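Local atomic coordinates of calcium-binding EF hand family protein (Arabidopsis thaliana, PDB entry 6YIG), a protein that probably serves as a calcium-binding adaptor in plant endocytosis, within the TPLATE complex, and is represented here by its N-terminal EH domain. Residues Q12-Y16 with P101-L107; V34-Q38 with F67-L71; F37-L42 with V74-Q78. All blocks are in the same frame, centred on the assembly; numbering follows the deposited sequence. Where two conformers were deposited one is given.

Contact 1. Residues Q12-Y16 with P101-L107; sequences QFEAY and PPPKINL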
loop_
_atom_site.group_PDB
_atom_site.type_symbol
_atom_site.label_atom_id
_atom_site.label_comp_id
_atom_site.label_asym_id
_atom_site.label_seq_id
_atom_site.Cartn_x
_atom_site.Cartn_y
_atom_site.Cartn_z
ATOM N N GLN A 12 -7.088 -10.459 -1.638
ATOM C CA GLN A 12 -6.793 -9.406 -2.599
ATOM C C GLN A 12 -5.493 -8.692 -2.270
ATOM O O GLN A 12 -4.816 -8.214 -3.183
ATOM C CB GLN A 12 -7.947 -8.408 -2.643
ATOM C CG GLN A 12 -7.795 -7.329 -3.690
ATOM C CD GLN A 12 -7.627 -7.878 -5.097
ATOM O OE1 GLN A 12 -6.556 -7.770 -5.703
ATOM N NE2 GLN A 12 -8.681 -8.489 -5.619
ATOM N N PHE A 13 -5.133 -8.588 -0.986
ATOM C CA PHE A 13 -3.834 -8.019 -0.644
ATOM C C PHE A 13 -2.726 -8.861 -1.256
ATOM O O PHE A 13 -1.807 -8.342 -1.900
ATOM C CB PHE A 13 -3.654 -7.920 0.878
ATOM C CG PHE A 13 -4.485 -6.850 1.525
ATOM C CD1 PHE A 13 -4.021 -5.553 1.631
ATOM C CD2 PHE A 13 -5.731 -7.139 2.048
ATOM C CE1 PHE A 13 -4.765 -4.588 2.237
ATOM C CE2 PHE A 13 -6.482 -6.159 2.662
ATOM C CZ PHE A 13 -6.007 -4.875 2.738
ATOM N N GLU A 14 -2.804 -10.179 -1.068
ATOM C CA GLU A 14 -1.788 -11.049 -1.646
ATOM C C GLU A 14 -1.781 -10.968 -3.169
ATOM O O GLU A 14 -0.713 -10.981 -3.798
ATOM C CB GLU A 14 -2.014 -12.488 -1.185
ATOM C CG GLU A 14 -0.987 -13.449 -1.782
ATOM C CD GLU A 14 -1.078 -14.849 -1.218
ATOM O OE1 GLU A 14 -2.181 -15.261 -0.794
ATOM O OE2 GLU A 14 -0.037 -15.541 -1.213
ATOM N N ALA A 15 -2.965 -10.911 -3.792
ATOM C CA ALA A 15 -3.021 -10.833 -5.242
ATOM C C ALA A 15 -2.341 -9.567 -5.740
ATOM O O ALA A 15 -1.613 -9.597 -6.734
ATOM C CB ALA A 15 -4.474 -10.880 -5.708
ATOM N N TYR A 16 -2.558 -8.448 -5.051
ATOM C CA TYR A 16 -1.898 -7.209 -5.437
ATOM C C TYR A 16 -0.387 -7.304 -5.238
ATOM O O TYR A 16 0.380 -6.794 -6.046
ATOM C CB TYR A 16 -2.458 -6.035 -4.634
ATOM C CG TYR A 16 -3.765 -5.450 -5.104
ATOM C CD1 TYR A 16 -4.104 -5.399 -6.450
ATOM C CD2 TYR A 16 -4.649 -4.899 -4.204
ATOM C CE1 TYR A 16 -5.298 -4.816 -6.884
ATOM C CE2 TYR A 16 -5.855 -4.332 -4.614
ATOM C CZ TYR A 16 -6.173 -4.287 -5.963
ATOM O OH TYR A 16 -7.349 -3.730 -6.431
ATOM N N PRO A 101 -10.318 -2.091 3.900
ATOM C CA PRO A 101 -10.370 -2.924 2.693
ATOM C C PRO A 101 -9.147 -2.727 1.814
ATOM O O PRO A 101 -8.447 -1.708 1.900
ATOM C CB PRO A 101 -11.630 -2.432 1.964
ATOM C CG PRO A 101 -12.401 -1.657 2.950
ATOM C CD PRO A 101 -11.421 -1.105 3.939
ATOM N N PRO A 102 -8.864 -3.674 0.924
ATOM C CA PRO A 102 -7.863 -3.425 -0.102
ATOM C C PRO A 102 -8.350 -2.352 -1.061
ATOM O O PRO A 102 -9.565 -2.182 -1.263
ATOM C CB PRO A 102 -7.716 -4.791 -0.796
ATOM C CG PRO A 102 -8.980 -5.473 -0.548
ATOM C CD PRO A 102 -9.532 -4.974 0.767
ATOM N N PRO A 103 -7.441 -1.615 -1.674
ATOM C CA PRO A 103 -7.821 -0.507 -2.554
ATOM C C PRO A 103 -8.262 -0.993 -3.931
ATOM O O PRO A 103 -8.230 -2.189 -4.250
ATOM C CB PRO A 103 -6.524 0.311 -2.623
ATOM C CG PRO A 103 -5.439 -0.753 -2.525
ATOM C CD PRO A 103 -5.971 -1.742 -1.545
ATOM N N LYS A 104 -8.713 -0.033 -4.743
ATOM C CA LYS A 104 -9.032 -0.264 -6.148
ATOM C C LYS A 104 -7.839 0.177 -6.985
ATOM O O LYS A 104 -7.458 1.348 -6.946
ATOM C CB LYS A 104 -10.289 0.508 -6.557
ATOM C CG LYS A 104 -11.540 0.052 -5.828
ATOM C CD LYS A 104 -11.945 -1.362 -6.264
ATOM C CE LYS A 104 -13.289 -1.802 -5.672
ATOM N NZ LYS A 104 -13.239 -1.988 -4.189
ATOM N N ILE A 105 -7.263 -0.742 -7.750
ATOM C CA ILE A 105 -6.077 -0.461 -8.547
ATOM C C ILE A 105 -6.364 -0.858 -9.985
ATOM O O ILE A 105 -6.648 -2.031 -10.258
ATOM C CB ILE A 105 -4.834 -1.204 -8.026
ATOM C CG1 ILE A 105 -4.618 -0.928 -6.548
ATOM C CG2 ILE A 105 -3.608 -0.786 -8.836
ATOM C CD1 ILE A 105 -4.031 0.433 -6.239
ATOM N N ASN A 106 -6.298 0.127 -10.891
ATOM C CA ASN A 106 -6.346 -0.131 -12.332
ATOM C C ASN A 106 -5.097 -0.903 -12.759
ATOM O O ASN A 106 -3.976 -0.473 -12.489
ATOM C CB ASN A 106 -6.432 1.203 -13.086
ATOM N N LEU A 107 -5.315 -2.046 -13.401
ATOM C CA LEU A 107 -4.193 -2.912 -13.769
ATOM C C LEU A 107 -4.186 -3.129 -15.271
ATOM O O LEU A 107 -3.440 -2.477 -15.987
ATOM C CB LEU A 107 -4.274 -4.252 -13.039
ATOM C CG LEU A 107 -4.455 -4.185 -11.519
ATOM C CD1 LEU A 107 -4.674 -5.569 -10.909
ATOM C CD2 LEU A 107 -3.259 -3.512 -10.861
HETATM O O HOH W 1 -7.872 -4.381 -9.681
#
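Tyr16 projects from helix 12-20 to the extended, proline-rich tail and carries the polar part of the contact on its hydroxyl. Tyr16 OH donates to Pro103 O at 2.8 Å, tilted 30° from the carbonyl plane, and accepts a weak bond from Ile105 N at 3.3 Å. A water adds a bridge, donating to Ile105 O and, weakly, to the same hydroxyl.

CH-pi contacts form a second group. Ile105 CG1 lies over one face of the Tyr16 ring, 4.1 Å from its centroid. Phe13, whose CG is anti to the carbonyl carbon (chi1 -72°), offers a ring face to Pro102 CB, 4.0 Å from the centroid. The Tyr16 face opposite Ile105 is met from its own helix by Gln12 OE1, over the ring centre.

Plain apolar packing fills in the rest. Pro102 CG touches Gln12 CB at 3.8 Å, and Leu107 CD1 meets the Tyr16 edge at CE1.

The tail folds back over the helices of this EH domain. It packs against the first turns of helix 12-20, while Pro103 rests on Val74 and Thr75 of helix 64-78, and Ile105 reaches Phe36 and Phe37 of helix 30-37.

Contact 2. Residues V34-Q38 with F67-L71; sequences VGFFQ and FYNSL
Phe36 and Phe67 bring together the exiting helices of the two EF-hands that make up an EH domain, helix 30-37 from the calcium-binding first hand and helix 64-78 from the second. With Phe37 they form an aromatic cluster in the hydrophobic core, a buried contact without a single hydrogen bond between the segments. The edge of Phe67 is turned to the face of Phe36 in an offset edge-to-face pair, planes at 64° and centroids 5.5 Å apart. CZ of Phe67 does the touching, 3.7 Å from Phe36 CE2. Phe37 comes at Phe67 from the opposite direction, and its CZ lies 3.8 Å from Phe67 CE1; these two rings meet obliquely, their planes at 33°.

What holds the rings in these positions comes partly from their own helices. Phe36 has its CG anti to the backbone N (chi1 180°) and Phe37 has it anti to the carbonyl carbon, yet the neighbours converge: Phe36 CD2 stands over the rim of the Phe37 face. On the other helix, Leu71, one turn further on, sets its CG over a face of Phe67.

Farther out, Tyr16 and Ala20 of helix 12-20 pack on Phe36, Leu62 of the short strand 61-62 touches Phe67, and Leu47 of helix 44-54 touches Phe37. Ile105 from the tail meets both Phe36 and Phe37. One methyl from helix 64-78 serves both of these rings: Leu71 CD2 sits at the edge of each, 3.8 Å from Phe36 CE2 and 3.9 Å from Phe37 CE1.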
loop_
_atom_site.group_PDB
_atom_site.type_symbol
_atom_site.label_atom_id
_atom_site.label_comp_id
_atom_site.label_asym_id
_atom_site.label_seq_id
_atom_site.Cartn_x
_atom_site.Cartn_y
_atom_site.Cartn_z
ATOM N N VAL A 34 6.155 2.541 -7.947
ATOM C CA VAL A 34 5.756 3.617 -8.837
ATOM C C VAL A 34 4.834 3.065 -9.915
ATOM O O VAL A 34 3.766 3.619 -10.176
ATOM C CB VAL A 34 6.980 4.321 -9.450
ATOM C CG1 VAL A 34 6.538 5.196 -10.638
ATOM C CG2 VAL A 34 7.731 5.130 -8.405
ATOM N N GLY A 35 5.203 1.923 -10.506
ATOM C CA GLY A 35 4.424 1.411 -11.619
ATOM C C GLY A 35 3.070 0.904 -11.175
ATOM O O GLY A 35 2.061 1.136 -11.843
ATOM N N PHE A 36 3.034 0.206 -10.036
ATOM C CA PHE A 36 1.794 -0.374 -9.541
ATOM C C PHE A 36 0.798 0.714 -9.169
ATOM O O PHE A 36 -0.375 0.663 -9.557
ATOM C CB PHE A 36 2.090 -1.274 -8.346
ATOM C CG PHE A 36 0.864 -1.915 -7.756
ATOM C CD1 PHE A 36 0.272 -2.991 -8.363
ATOM C CD2 PHE A 36 0.304 -1.414 -6.610
ATOM C CE1 PHE A 36 -0.869 -3.577 -7.809
ATOM C CE2 PHE A 36 -0.830 -1.973 -6.080
ATOM C CZ PHE A 36 -1.396 -3.061 -6.668
ATOM N N PHE A 37 1.247 1.731 -8.454
ATOM C CA PHE A 37 0.319 2.750 -7.965
ATOM C C PHE A 37 -0.043 3.781 -9.001
ATOM O O PHE A 37 -0.884 4.644 -8.718
ATOM C CB PHE A 37 0.899 3.383 -6.698
ATOM C CG PHE A 37 0.840 2.445 -5.499
ATOM C CD1 PHE A 37 -0.354 1.859 -5.133
ATOM C CD2 PHE A 37 1.967 2.149 -4.770
ATOM C CE1 PHE A 37 -0.424 0.966 -4.054
ATOM C CE2 PHE A 37 1.906 1.284 -3.678
ATOM C CZ PHE A 37 0.715 0.692 -3.331
ATOM N N GLN A 38 0.511 3.700 -10.208
ATOM C CA GLN A 38 -0.042 4.496 -11.298
ATOM C C GLN A 38 -1.490 4.117 -11.565
ATOM O O GLN A 38 -2.222 4.909 -12.161
ATOM C CB GLN A 38 0.821 4.339 -12.537
ATOM C CG GLN A 38 2.090 5.168 -12.456
ATOM C CD GLN A 38 2.778 5.310 -13.786
ATOM O OE1 GLN A 38 3.490 4.407 -14.229
ATOM N NE2 GLN A 38 2.566 6.456 -14.445
ATOM N N PHE A 67 4.011 -3.512 2.275
ATOM C CA PHE A 67 3.215 -3.287 1.083
ATOM C C PHE A 67 1.734 -3.365 1.397
ATOM O O PHE A 67 0.948 -2.546 0.903
ATOM C CB PHE A 67 3.579 -4.275 -0.022
ATOM C CG PHE A 67 2.857 -4.021 -1.314
ATOM C CD1 PHE A 67 3.140 -2.905 -2.068
ATOM C CD2 PHE A 67 1.876 -4.878 -1.754
ATOM C CE1 PHE A 67 2.448 -2.664 -3.263
ATOM C CE2 PHE A 67 1.188 -4.641 -2.938
ATOM C CZ PHE A 67 1.491 -3.547 -3.692
ATOM N N TYR A 68 1.328 -4.329 2.223
ATOM C CA TYR A 68 -0.076 -4.365 2.611
ATOM C C TYR A 68 -0.455 -3.079 3.332
ATOM O O TYR A 68 -1.553 -2.545 3.133
ATOM C CB TYR A 68 -0.386 -5.570 3.484
ATOM C CG TYR A 68 -0.397 -6.948 2.848
ATOM C CD1 TYR A 68 0.123 -7.199 1.587
ATOM C CD2 TYR A 68 -0.888 -8.012 3.571
ATOM C CE1 TYR A 68 0.149 -8.479 1.076
ATOM C CE2 TYR A 68 -0.878 -9.286 3.072
ATOM C CZ TYR A 68 -0.368 -9.509 1.806
ATOM O OH TYR A 68 -0.382 -10.818 1.335
ATOM N N ASN A 69 0.440 -2.557 4.173
ATOM C CA ASN A 69 0.154 -1.285 4.822
ATOM C C ASN A 69 0.068 -0.146 3.811
ATOM O O ASN A 69 -0.786 0.741 3.937
ATOM C CB ASN A 69 1.195 -0.961 5.887
ATOM C CG ASN A 69 1.005 -1.771 7.158
ATOM O OD1 ASN A 69 -0.093 -2.216 7.473
ATOM N ND2 ASN A 69 2.074 -1.955 7.893
ATOM N N SER A 70 0.918 -0.156 2.780
ATOM C CA SER A 70 0.781 0.888 1.759
ATOM C C SER A 70 -0.549 0.760 1.028
ATOM O O SER A 70 -1.133 1.768 0.631
ATOM C CB SER A 70 1.945 0.860 0.767
ATOM O OG SER A 70 1.829 -0.164 -0.217
ATOM N N LEU A 71 -1.031 -0.463 0.829
ATOM C CA LEU A 71 -2.345 -0.673 0.216
ATOM C C LEU A 71 -3.456 -0.120 1.104
ATOM O O LEU A 71 -4.417 0.497 0.613
ATOM C CB LEU A 71 -2.560 -2.170 -0.039
ATOM C CG LEU A 71 -1.731 -2.778 -1.182
ATOM C CD1 LEU A 71 -1.877 -4.315 -1.129
ATOM C CD2 LEU A 71 -2.081 -2.218 -2.541
#

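Contact 3. Residues F37-L42 with V74-Q78; sequences FQGSGL and VTVAQ
Gln78 stretches from the last turn of helix 64-78 to the backbone of Ser40. From CB, with CG anti to the carbonyl carbon (chi1 -70°), the chain runs on extended. CG comes near Ser40 O, at 4.0 Å, and Leu42 CD2, at 4.1 Å, and CD too lies near Ser40 O. The tip makes the bond: Gln78 NE2 donates to Ser40 O at 2.9 Å, nearly straight (161° at the hydrogen), with the acceptor almost in the amide plane. The same NE2 also donates to Lys104 O of the tail, so the amide nitrogen ties two carbonyls to the helix. With the amide gone in an alanine here, the carbonyls of Ser40 and Lys104 would both lose this donor, and the linker and tail would probably be less firmly joined to the helix end.

The segment 37-42 belongs to the linker between the two EF-hands of the EH domain, and it bends through a type I beta turn from Phe37 to Ser40. An ST turn follows, in which Ser40 OG accepts from Leu42 N at 3.2 Å. Ser40 OG also donates to Phe37 O, 2.8 Å away.

Leu42, whose backbone N closes the ST turn, supplies the apolar half. Its CD1 rests on Ala77 CB at 3.7 Å and on Val74 CG1 at 3.9 Å. The other methyl of Val74, CG2, turns to the Phe37 ring and approaches CE1 at 3.7 Å.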
loop_
_atom_site.group_PDB
_atom_site.type_symbol
_atom_site.label_atom_id
_atom_site.label_comp_id
_atom_site.label_asym_id
_atom_site.label_seq_id
_atom_site.Cartn_x
_atom_site.Cartn_y
_atom_site.Cartn_z
ATOM N N PHE A 37 1.247 1.731 -8.454
ATOM C CA PHE A 37 0.319 2.750 -7.965
ATOM C C PHE A 37 -0.043 3.781 -9.001
ATOM O O PHE A 37 -0.884 4.644 -8.718
ATOM C CB PHE A 37 0.899 3.383 -6.698
ATOM C CG PHE A 37 0.840 2.445 -5.499
ATOM C CD1 PHE A 37 -0.354 1.859 -5.133
ATOM C CD2 PHE A 37 1.967 2.149 -4.770
ATOM C CE1 PHE A 37 -0.424 0.966 -4.054
ATOM C CE2 PHE A 37 1.906 1.284 -3.678
ATOM C CZ PHE A 37 0.715 0.692 -3.331
ATOM N N GLN A 38 0.511 3.700 -10.208
ATOM C CA GLN A 38 -0.042 4.496 -11.298
ATOM C C GLN A 38 -1.490 4.117 -11.565
ATOM O O GLN A 38 -2.222 4.909 -12.161
ATOM C CB GLN A 38 0.821 4.339 -12.537
ATOM C CG GLN A 38 2.090 5.168 -12.456
ATOM C CD GLN A 38 2.778 5.310 -13.786
ATOM O OE1 GLN A 38 3.490 4.407 -14.229
ATOM N NE2 GLN A 38 2.566 6.456 -14.445
ATOM N N GLY A 39 -1.934 2.960 -11.097
ATOM C CA GLY A 39 -3.330 2.589 -11.199
ATOM C C GLY A 39 -4.213 3.001 -10.040
ATOM O O GLY A 39 -5.394 2.625 -10.000
ATOM N N SER A 40 -3.701 3.815 -9.114
ATOM C CA SER A 40 -4.437 4.128 -7.905
ATOM C C SER A 40 -5.297 5.380 -7.990
ATOM O O SER A 40 -6.160 5.569 -7.125
ATOM C CB SER A 40 -3.471 4.328 -6.735
ATOM O OG SER A 40 -2.777 5.534 -6.895
ATOM N N GLY A 41 -5.053 6.248 -8.962
ATOM C CA GLY A 41 -5.780 7.502 -9.034
ATOM C C GLY A 41 -5.374 8.559 -8.039
ATOM O O GLY A 41 -6.006 9.623 -7.990
ATOM N N LEU A 42 -4.323 8.328 -7.269
ATOM C CA LEU A 42 -3.860 9.258 -6.261
ATOM C C LEU A 42 -2.752 10.167 -6.793
ATOM O O LEU A 42 -2.040 9.842 -7.744
ATOM C CB LEU A 42 -3.344 8.507 -5.042
ATOM C CG LEU A 42 -4.353 7.599 -4.326
ATOM C CD1 LEU A 42 -3.674 6.929 -3.124
ATOM C CD2 LEU A 42 -5.589 8.363 -3.890
ATOM N N VAL A 74 -3.477 3.558 0.828
ATOM C CA VAL A 74 -4.090 3.912 -0.451
ATOM C C VAL A 74 -5.613 3.860 -0.361
ATOM O O VAL A 74 -6.305 4.762 -0.844
ATOM C CB VAL A 74 -3.547 3.037 -1.593
ATOM C CG1 VAL A 74 -4.417 3.159 -2.834
ATOM C CG2 VAL A 74 -2.106 3.401 -1.884
ATOM N N THR A 75 -6.171 2.828 0.260
ATOM C CA THR A 75 -7.620 2.803 0.438
ATOM C C THR A 75 -8.117 4.019 1.205
ATOM O O THR A 75 -9.121 4.640 0.827
ATOM C CB THR A 75 -8.031 1.520 1.158
ATOM O OG1 THR A 75 -7.653 0.436 0.317
ATOM C CG2 THR A 75 -9.541 1.488 1.433
ATOM N N VAL A 76 -7.462 4.357 2.318
ATOM C CA VAL A 76 -7.895 5.531 3.074
ATOM C C VAL A 76 -7.845 6.776 2.196
ATOM O O VAL A 76 -8.781 7.584 2.187
ATOM C CB VAL A 76 -7.042 5.680 4.349
ATOM C CG1 VAL A 76 -7.383 6.968 5.064
ATOM C CG2 VAL A 76 -7.248 4.467 5.250
ATOM N N ALA A 77 -6.768 6.939 1.420
ATOM C CA ALA A 77 -6.678 8.102 0.533
ATOM C C ALA A 77 -7.745 8.069 -0.555
ATOM O O ALA A 77 -8.254 9.129 -0.960
ATOM C CB ALA A 77 -5.284 8.189 -0.079
ATOM N N GLN A 78 -8.090 6.885 -1.065
ATOM C CA GLN A 78 -9.161 6.779 -2.056
ATOM C C GLN A 78 -10.527 7.111 -1.461
ATOM O O GLN A 78 -11.438 7.510 -2.204
ATOM C CB GLN A 78 -9.169 5.380 -2.672
ATOM C CG GLN A 78 -7.975 5.102 -3.573
ATOM C CD GLN A 78 -8.030 3.733 -4.238
ATOM O OE1 GLN A 78 -8.607 2.798 -3.689
ATOM N NE2 GLN A 78 -7.407 3.608 -5.403
#

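How the contacts relate
Contacts 2 and 3 both lean on helix 64-78 and share Phe37, whose ring joins one to the other; their centres are 8 Å apart. Contact 1 closes a longer loop of chain in which both are nested. Its tail is stitched to contact 3 by the second bond of the Gln78 amide and by another probable hydrogen bond, between Pro101 O and Thr75 OG1 at 2.8 Å. Toward contact 2 one of the joins is aromatic, Tyr16 CD1 lying 3.6 Å from Phe36 CZ. None touches a metal: the side chain of Phe67 in contact 2 is about 10 Å from both the calcium and the sodium ion, and that of Tyr16 about 13 Å from the calcium.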